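Local coordinates for endonuclease and methylase LlaGI (Lactococcus lactis, PDB 5FFJ), which recognises specific DNA sequences as a Type ISP restriction-modification enzyme, joining a helicase-like ATPase and a DNA methyltransferase to a target-recognition domain in one chain, at residues T1170-N1182 / F1192-H1204. Numbering follows the deposited sequence.
Sequences TFPDKNSKNLLIN and FATLISEYLSDMH. With nucleotides of chain C; nucleotides of chain B.
At the start of strand 1194-1197 in this beta hairpin, Thr1194 OG1, anti to its own N (chi1 180°), donates to Asn1182 O at 2.8 Å, while Leu1195 N, in the first antiparallel pair, reaches the same oxygen from the opposite face of the carbonyl plane. Ile1196 faces Ile1181 in a non-hydrogen-bonded pair, and its CD1 also lies near Leu1179 CD1. Ser1197 then exchanges two nearly straight backbone bonds with Leu1180, and its OG donates to Tyr1199 O, across the bend. There the backbone from Glu1198 to Leu1200 lies against the Phe1171 ring, with Leu1200 N over one face, 3.5 Å from CE2 of Phe1171. Ser1201 comes back to the hairpin, its OG accepting from Asn1182 ND2 at 2.9 Å, which ties the amide to the returning chain. His1204 N closes an Asx turn on Asp1202 OD2, and the His1204 ring reaches the guanines: N7 of DG15 of chain C lies over one face, while at the edge His1204 NE2 donates to DG16 N7 of chain C (3.1 Å), a major-groove contact befitting a specificity domain. Strand 1194-1197 edges its sheet, with 1180-1184 between it and 1210-1214; Ile1181 and Ile1196 meet helices 1234-1243 and 1270-1285 respectively, and the backbone of Leu1200 hydrogen-bonds to that of Met1145 in strand 1141-1147.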
loop_
_atom_site.group_PDB
_atom_site.type_symbol
_atom_site.label_atom_id
_atom_site.label_comp_id
_atom_site.label_asym_id
_atom_site.label_seq_id
_atom_site.Cartn_x
_atom_site.Cartn_y
_atom_site.Cartn_z
ATOM N N THR A 1170 -32.933 15.578 -17.475
ATOM C CA THR A 1170 -32.874 16.927 -16.912
ATOM C C THR A 1170 -32.017 17.868 -17.755
ATOM O O THR A 1170 -32.196 19.085 -17.702
ATOM C CB THR A 1170 -32.316 16.917 -15.478
ATOM O OG1 THR A 1170 -31.008 16.333 -15.471
ATOM C CG2 THR A 1170 -33.229 16.132 -14.556
ATOM N N PHE A 1171 -31.088 17.304 -18.521
ATOM C CA PHE A 1171 -30.232 18.091 -19.408
ATOM C C PHE A 1171 -29.922 17.328 -20.695
ATOM O O PHE A 1171 -28.786 16.903 -20.902
ATOM C CB PHE A 1171 -28.921 18.465 -18.707
ATOM C CG PHE A 1171 -29.066 19.542 -17.669
ATOM C CD1 PHE A 1171 -29.210 20.867 -18.042
ATOM C CD2 PHE A 1171 -29.036 19.231 -16.320
ATOM C CE1 PHE A 1171 -29.336 21.861 -17.090
ATOM C CE2 PHE A 1171 -29.159 20.220 -15.364
ATOM C CZ PHE A 1171 -29.308 21.537 -15.749
ATOM N N PRO A 1172 -30.934 17.158 -21.564
ATOM C CA PRO A 1172 -30.826 16.362 -22.795
ATOM C C PRO A 1172 -29.605 16.685 -23.655
ATOM O O PRO A 1172 -29.045 15.781 -24.277
ATOM C CB PRO A 1172 -32.112 16.712 -23.546
ATOM C CG PRO A 1172 -33.078 17.052 -22.484
ATOM C CD PRO A 1172 -32.286 17.723 -21.400
ATOM N N ASP A 1173 -29.205 17.952 -23.694
ATOM C CA ASP A 1173 -28.031 18.365 -24.455
ATOM C C ASP A 1173 -27.355 19.569 -23.805
ATOM O O ASP A 1173 -27.802 20.060 -22.769
ATOM C CB ASP A 1173 -28.413 18.689 -25.901
ATOM C CG ASP A 1173 -29.364 19.864 -26.004
ATOM O OD1 ASP A 1173 -30.142 20.089 -25.053
ATOM O OD2 ASP A 1173 -29.336 20.563 -27.038
ATOM N N LYS A 1174 -26.278 20.045 -24.422
ATOM C CA LYS A 1174 -25.466 21.104 -23.834
ATOM C C LYS A 1174 -26.107 22.490 -23.944
ATOM O O LYS A 1174 -25.555 23.474 -23.449
ATOM C CB LYS A 1174 -24.080 21.119 -24.484
ATOM C CG LYS A 1174 -24.064 21.405 -25.976
ATOM C CD LYS A 1174 -22.629 21.374 -26.485
ATOM C CE LYS A 1174 -22.523 21.722 -27.957
ATOM N NZ LYS A 1174 -21.100 21.887 -28.370
ATOM N N ASN A 1175 -27.273 22.556 -24.581
ATOM C CA ASN A 1175 -28.004 23.812 -24.733
ATOM C C ASN A 1175 -29.295 23.833 -23.913
ATOM O O ASN A 1175 -30.066 24.792 -23.973
ATOM C CB ASN A 1175 -28.322 24.058 -26.212
ATOM C CG ASN A 1175 -27.083 24.360 -27.034
ATOM O OD1 ASN A 1175 -26.190 25.084 -26.591
ATOM N ND2 ASN A 1175 -27.024 23.804 -28.239
ATOM N N SER A 1176 -29.525 22.773 -23.141
ATOM C CA SER A 1176 -30.746 22.653 -22.349
ATOM C C SER A 1176 -30.793 23.680 -21.224
ATOM O O SER A 1176 -29.759 24.190 -20.791
ATOM C CB SER A 1176 -30.864 21.244 -21.764
ATOM O OG SER A 1176 -30.818 20.265 -22.787
ATOM N N LYS A 1177 -32.005 23.972 -20.758
ATOM C CA LYS A 1177 -32.220 24.922 -19.672
ATOM C C LYS A 1177 -32.993 24.267 -18.532
ATOM O O LYS A 1177 -34.152 23.886 -18.699
ATOM C CB LYS A 1177 -32.983 26.152 -20.173
ATOM C CG LYS A 1177 -32.264 26.954 -21.245
ATOM C CD LYS A 1177 -30.980 27.564 -20.719
ATOM C CE LYS A 1177 -30.320 28.439 -21.767
ATOM N NZ LYS A 1177 -29.043 29.022 -21.274
ATOM N N ASN A 1178 -32.351 24.144 -17.376
ATOM C CA ASN A 1178 -32.994 23.554 -16.210
ATOM C C ASN A 1178 -32.434 24.121 -14.906
ATOM O O ASN A 1178 -31.317 24.643 -14.874
ATOM C CB ASN A 1178 -32.824 22.033 -16.233
ATOM C CG ASN A 1178 -33.987 21.302 -15.590
ATOM O OD1 ASN A 1178 -34.701 21.857 -14.755
ATOM N ND2 ASN A 1178 -34.179 20.043 -15.976
ATOM N N LEU A 1179 -33.229 24.026 -13.844
ATOM C CA LEU A 1179 -32.783 24.355 -12.493
ATOM C C LEU A 1179 -32.871 23.118 -11.613
ATOM O O LEU A 1179 -33.910 22.458 -11.577
ATOM C CB LEU A 1179 -33.632 25.471 -11.881
ATOM C CG LEU A 1179 -33.518 26.898 -12.418
ATOM C CD1 LEU A 1179 -34.383 27.809 -11.566
ATOM C CD2 LEU A 1179 -32.076 27.385 -12.429
ATOM N N LEU A 1180 -31.785 22.799 -10.913
ATOM C CA LEU A 1180 -31.818 21.730 -9.924
ATOM C C LEU A 1180 -31.205 22.179 -8.603
ATOM O O LEU A 1180 -30.214 22.908 -8.570
ATOM C CB LEU A 1180 -31.112 20.473 -10.452
ATOM C CG LEU A 1180 -29.784 20.581 -11.203
ATOM C CD1 LEU A 1180 -28.615 20.706 -10.257
ATOM C CD2 LEU A 1180 -29.603 19.357 -12.080
ATOM N N ILE A 1181 -31.837 21.755 -7.514
ATOM C CA ILE A 1181 -31.362 22.044 -6.170
ATOM C C ILE A 1181 -30.519 20.883 -5.671
ATOM O O ILE A 1181 -31.057 19.861 -5.247
ATOM C CB ILE A 1181 -32.529 22.278 -5.191
ATOM C CG1 ILE A 1181 -33.424 23.407 -5.698
ATOM C CG2 ILE A 1181 -32.002 22.600 -3.796
ATOM C CD1 ILE A 1181 -34.699 23.577 -4.907
ATOM N N ASN A 1182 -29.201 21.028 -5.727
ATOM C CA ASN A 1182 -28.325 20.008 -5.168
ATOM C C ASN A 1182 -28.402 20.009 -3.647
ATOM O O ASN A 1182 -28.505 21.066 -3.023
ATOM C CB ASN A 1182 -26.878 20.215 -5.612
ATOM C CG ASN A 1182 -26.703 20.088 -7.110
ATOM O OD1 ASN A 1182 -26.880 19.011 -7.679
ATOM N ND2 ASN A 1182 -26.339 21.187 -7.758
ATOM N N PHE A 1192 -25.574 19.307 6.831
ATOM C CA PHE A 1192 -26.410 19.390 5.641
ATOM C C PHE A 1192 -26.278 20.749 4.959
ATOM O O PHE A 1192 -26.316 21.789 5.613
ATOM C CB PHE A 1192 -27.876 19.127 6.003
ATOM C CG PHE A 1192 -28.817 19.219 4.835
ATOM C CD1 PHE A 1192 -29.054 18.116 4.032
ATOM C CD2 PHE A 1192 -29.463 20.407 4.538
ATOM C CE1 PHE A 1192 -29.917 18.198 2.956
ATOM C CE2 PHE A 1192 -30.327 20.494 3.462
ATOM C CZ PHE A 1192 -30.554 19.387 2.671
ATOM N N ALA A 1193 -26.123 20.721 3.638
ATOM C CA ALA A 1193 -26.038 21.936 2.836
ATOM C C ALA A 1193 -26.805 21.762 1.531
ATOM O O ALA A 1193 -27.114 20.640 1.126
ATOM C CB ALA A 1193 -24.587 22.286 2.551
ATOM N N THR A 1194 -27.112 22.879 0.880
ATOM C CA THR A 1194 -27.781 22.856 -0.414
ATOM C C THR A 1194 -27.276 23.999 -1.285
ATOM O O THR A 1194 -27.042 25.107 -0.800
ATOM C CB THR A 1194 -29.316 22.956 -0.266
ATOM O OG1 THR A 1194 -29.929 22.932 -1.562
ATOM C CG2 THR A 1194 -29.711 24.234 0.452
ATOM N N LEU A 1195 -27.098 23.715 -2.570
ATOM C CA LEU A 1195 -26.638 24.714 -3.527
ATOM C C LEU A 1195 -27.332 24.508 -4.867
ATOM O O LEU A 1195 -27.269 23.427 -5.448
ATOM C CB LEU A 1195 -25.119 24.638 -3.698
ATOM C CG LEU A 1195 -24.472 25.699 -4.592
ATOM C CD1 LEU A 1195 -24.857 27.099 -4.143
ATOM C CD2 LEU A 1195 -22.959 25.535 -4.587
ATOM N N ILE A 1196 -27.997 25.549 -5.353
ATOM C CA ILE A 1196 -28.726 25.460 -6.608
ATOM C C ILE A 1196 -27.764 25.596 -7.783
ATOM O O ILE A 1196 -26.788 26.345 -7.713
ATOM C CB ILE A 1196 -29.829 26.536 -6.694
ATOM C CG1 ILE A 1196 -30.754 26.263 -7.882
ATOM C CG2 ILE A 1196 -29.218 27.928 -6.786
ATOM C CD1 ILE A 1196 -32.056 27.027 -7.814
ATOM N N SER A 1197 -28.038 24.857 -8.853
ATOM C CA SER A 1197 -27.181 24.859 -10.032
ATOM C C SER A 1197 -27.986 25.041 -11.309
ATOM O O SER A 1197 -29.115 24.564 -11.427
ATOM C CB SER A 1197 -26.376 23.562 -10.109
ATOM O OG SER A 1197 -25.639 23.496 -11.316
ATOM N N GLU A 1198 -27.383 25.739 -12.263
ATOM C CA GLU A 1198 -27.988 25.984 -13.564
ATOM C C GLU A 1198 -27.535 24.927 -14.570
ATOM O O GLU A 1198 -28.001 24.899 -15.710
ATOM C CB GLU A 1198 -27.610 27.381 -14.054
ATOM C CG GLU A 1198 -28.530 27.955 -15.104
ATOM C CD GLU A 1198 -28.123 29.356 -15.518
ATOM O OE1 GLU A 1198 -27.095 29.851 -15.006
ATOM O OE2 GLU A 1198 -28.828 29.960 -16.353
ATOM N N TYR A 1199 -26.629 24.060 -14.127
ATOM C CA TYR A 1199 -25.992 23.080 -15.000
ATOM C C TYR A 1199 -26.069 21.671 -14.423
ATOM O O TYR A 1199 -26.487 21.475 -13.281
ATOM C CB TYR A 1199 -24.526 23.456 -15.229
ATOM C CG TYR A 1199 -24.326 24.813 -15.864
ATOM C CD1 TYR A 1199 -24.451 25.977 -15.117
ATOM C CD2 TYR A 1199 -23.998 24.930 -17.208
ATOM C CE1 TYR A 1199 -24.266 27.219 -15.692
ATOM C CE2 TYR A 1199 -23.807 26.168 -17.791
ATOM C CZ TYR A 1199 -23.943 27.309 -17.028
ATOM O OH TYR A 1199 -23.755 28.544 -17.603
ATOM N N LEU A 1200 -25.664 20.696 -15.228
ATOM C CA LEU A 1200 -25.514 19.322 -14.774
ATOM C C LEU A 1200 -24.560 19.290 -13.582
ATOM O O LEU A 1200 -23.575 20.028 -13.558
ATOM C CB LEU A 1200 -24.998 18.450 -15.920
ATOM C CG LEU A 1200 -24.943 16.937 -15.723
ATOM C CD1 LEU A 1200 -25.106 16.263 -17.070
ATOM C CD2 LEU A 1200 -23.638 16.506 -15.078
ATOM N N SER A 1201 -24.850 18.443 -12.597
ATOM C CA SER A 1201 -24.088 18.436 -11.348
ATOM C C SER A 1201 -23.439 17.088 -11.059
ATOM O O SER A 1201 -24.063 16.035 -11.203
ATOM C CB SER A 1201 -24.994 18.830 -10.178
ATOM O OG SER A 1201 -25.422 20.175 -10.304
ATOM N N ASP A 1202 -22.173 17.134 -10.653
ATOM C CA ASP A 1202 -21.457 15.934 -10.245
ATOM C C ASP A 1202 -22.070 15.409 -8.963
ATOM O O ASP A 1202 -22.877 16.089 -8.327
ATOM C CB ASP A 1202 -19.968 16.221 -10.037
ATOM C CG ASP A 1202 -19.125 14.953 -9.997
ATOM O OD1 ASP A 1202 -19.215 14.145 -10.945
ATOM O OD2 ASP A 1202 -18.376 14.762 -9.015
ATOM N N MET A 1203 -21.681 14.202 -8.575
ATOM C CA MET A 1203 -22.155 13.631 -7.327
ATOM C C MET A 1203 -21.501 14.334 -6.147
ATOM O O MET A 1203 -22.052 14.360 -5.049
ATOM C CB MET A 1203 -21.860 12.131 -7.285
ATOM C CG MET A 1203 -22.429 11.399 -6.080
ATOM S SD MET A 1203 -21.554 9.860 -5.790
ATOM C CE MET A 1203 -22.827 8.678 -6.163
ATOM N N HIS A 1204 -20.329 14.909 -6.376
ATOM C CA HIS A 1204 -19.551 15.460 -5.281
ATOM C C HIS A 1204 -19.640 16.980 -5.217
ATOM O O HIS A 1204 -18.767 17.638 -4.650
ATOM C CB HIS A 1204 -18.102 15.000 -5.409
ATOM C CG HIS A 1204 -17.945 13.513 -5.310
ATOM N ND1 HIS A 1204 -18.361 12.795 -4.209
ATOM C CD2 HIS A 1204 -17.440 12.608 -6.181
ATOM C CE1 HIS A 1204 -18.109 11.512 -4.402
ATOM N NE2 HIS A 1204 -17.551 11.371 -5.591
ATOM P P DG C 15 -10.980 14.983 -6.418
ATOM O OP1 DG C 15 -10.010 15.419 -7.449
ATOM O OP2 DG C 15 -11.930 15.973 -5.861
ATOM O "O5'" DG C 15 -11.838 13.740 -6.949
ATOM C "C5'" DG C 15 -11.553 13.154 -8.221
ATOM C "C4'" DG C 15 -11.441 11.647 -8.109
ATOM O "O4'" DG C 15 -11.752 11.244 -6.741
ATOM C "C3'" DG C 15 -12.400 10.863 -9.006
ATOM O "O3'" DG C 15 -11.765 9.677 -9.523
ATOM C "C2'" DG C 15 -13.557 10.553 -8.062
ATOM C "C1'" DG C 15 -12.839 10.340 -6.740
ATOM N N9 DG C 15 -13.664 10.583 -5.549
ATOM C C8 DG C 15 -14.263 11.763 -5.172
ATOM N N7 DG C 15 -14.928 11.674 -4.049
ATOM C C5 DG C 15 -14.756 10.353 -3.654
ATOM C C6 DG C 15 -15.248 9.667 -2.513
ATOM O O6 DG C 15 -15.955 10.107 -1.596
ATOM N N1 DG C 15 -14.838 8.337 -2.498
ATOM C C2 DG C 15 -14.055 7.744 -3.462
ATOM N N2 DG C 15 -13.760 6.451 -3.278
ATOM N N3 DG C 15 -13.591 8.374 -4.531
ATOM C C4 DG C 15 -13.980 9.670 -4.564
ATOM P P DG C 16 -12.402 8.872 -10.762
ATOM O OP1 DG C 16 -11.419 8.875 -11.865
ATOM O OP2 DG C 16 -13.766 9.400 -10.997
ATOM O "O5'" DG C 16 -12.537 7.375 -10.208
ATOM C "C5'" DG C 16 -12.981 7.182 -8.876
ATOM C "C4'" DG C 16 -13.230 5.721 -8.554
ATOM O "O4'" DG C 16 -13.903 5.652 -7.272
ATOM C "C3'" DG C 16 -14.185 4.991 -9.476
ATOM O "O3'" DG C 16 -14.150 3.594 -9.228
ATOM C "C2'" DG C 16 -15.493 5.582 -9.015
ATOM C "C1'" DG C 16 -15.299 5.476 -7.504
ATOM N N9 DG C 16 -16.034 6.455 -6.717
ATOM C C8 DG C 16 -16.363 7.744 -7.064
ATOM N N7 DG C 16 -17.030 8.374 -6.132
ATOM C C5 DG C 16 -17.143 7.440 -5.109
ATOM C C6 DG C 16 -17.762 7.540 -3.841
ATOM O O6 DG C 16 -18.357 8.510 -3.350
ATOM N N1 DG C 16 -17.643 6.355 -3.116
ATOM C C2 DG C 16 -17.007 5.220 -3.565
ATOM N N2 DG C 16 -16.989 4.172 -2.732
ATOM N N3 DG C 16 -16.427 5.118 -4.746
ATOM C C4 DG C 16 -16.534 6.259 -5.459
ATOM P P DT B 8 -28.079 4.593 0.340
ATOM O OP1 DT B 8 -28.980 3.960 1.329
ATOM O OP2 DT B 8 -28.269 6.021 0.001
ATOM O "O5'" DT B 8 -26.563 4.408 0.821
ATOM C "C5'" DT B 8 -25.971 3.103 0.846
ATOM C "C4'" DT B 8 -24.476 3.181 1.119
ATOM O "O4'" DT B 8 -23.744 3.151 -0.149
ATOM C "C3'" DT B 8 -24.011 4.459 1.809
ATOM O "O3'" DT B 8 -22.862 4.211 2.619
ATOM C "C2'" DT B 8 -23.692 5.344 0.618
ATOM C "C1'" DT B 8 -22.984 4.344 -0.280
ATOM N N1 DT B 8 -22.891 4.726 -1.744
ATOM C C2 DT B 8 -21.894 4.169 -2.517
ATOM O O2 DT B 8 -21.076 3.378 -2.085
ATOM N N3 DT B 8 -21.890 4.566 -3.824
ATOM C C4 DT B 8 -22.754 5.446 -4.429
ATOM O O4 DT B 8 -22.655 5.731 -5.613
ATOM C C5 DT B 8 -23.773 6.007 -3.568
ATOM C C7 DT B 8 -24.779 6.989 -4.109
ATOM C C6 DT B 8 -23.793 5.624 -2.283
#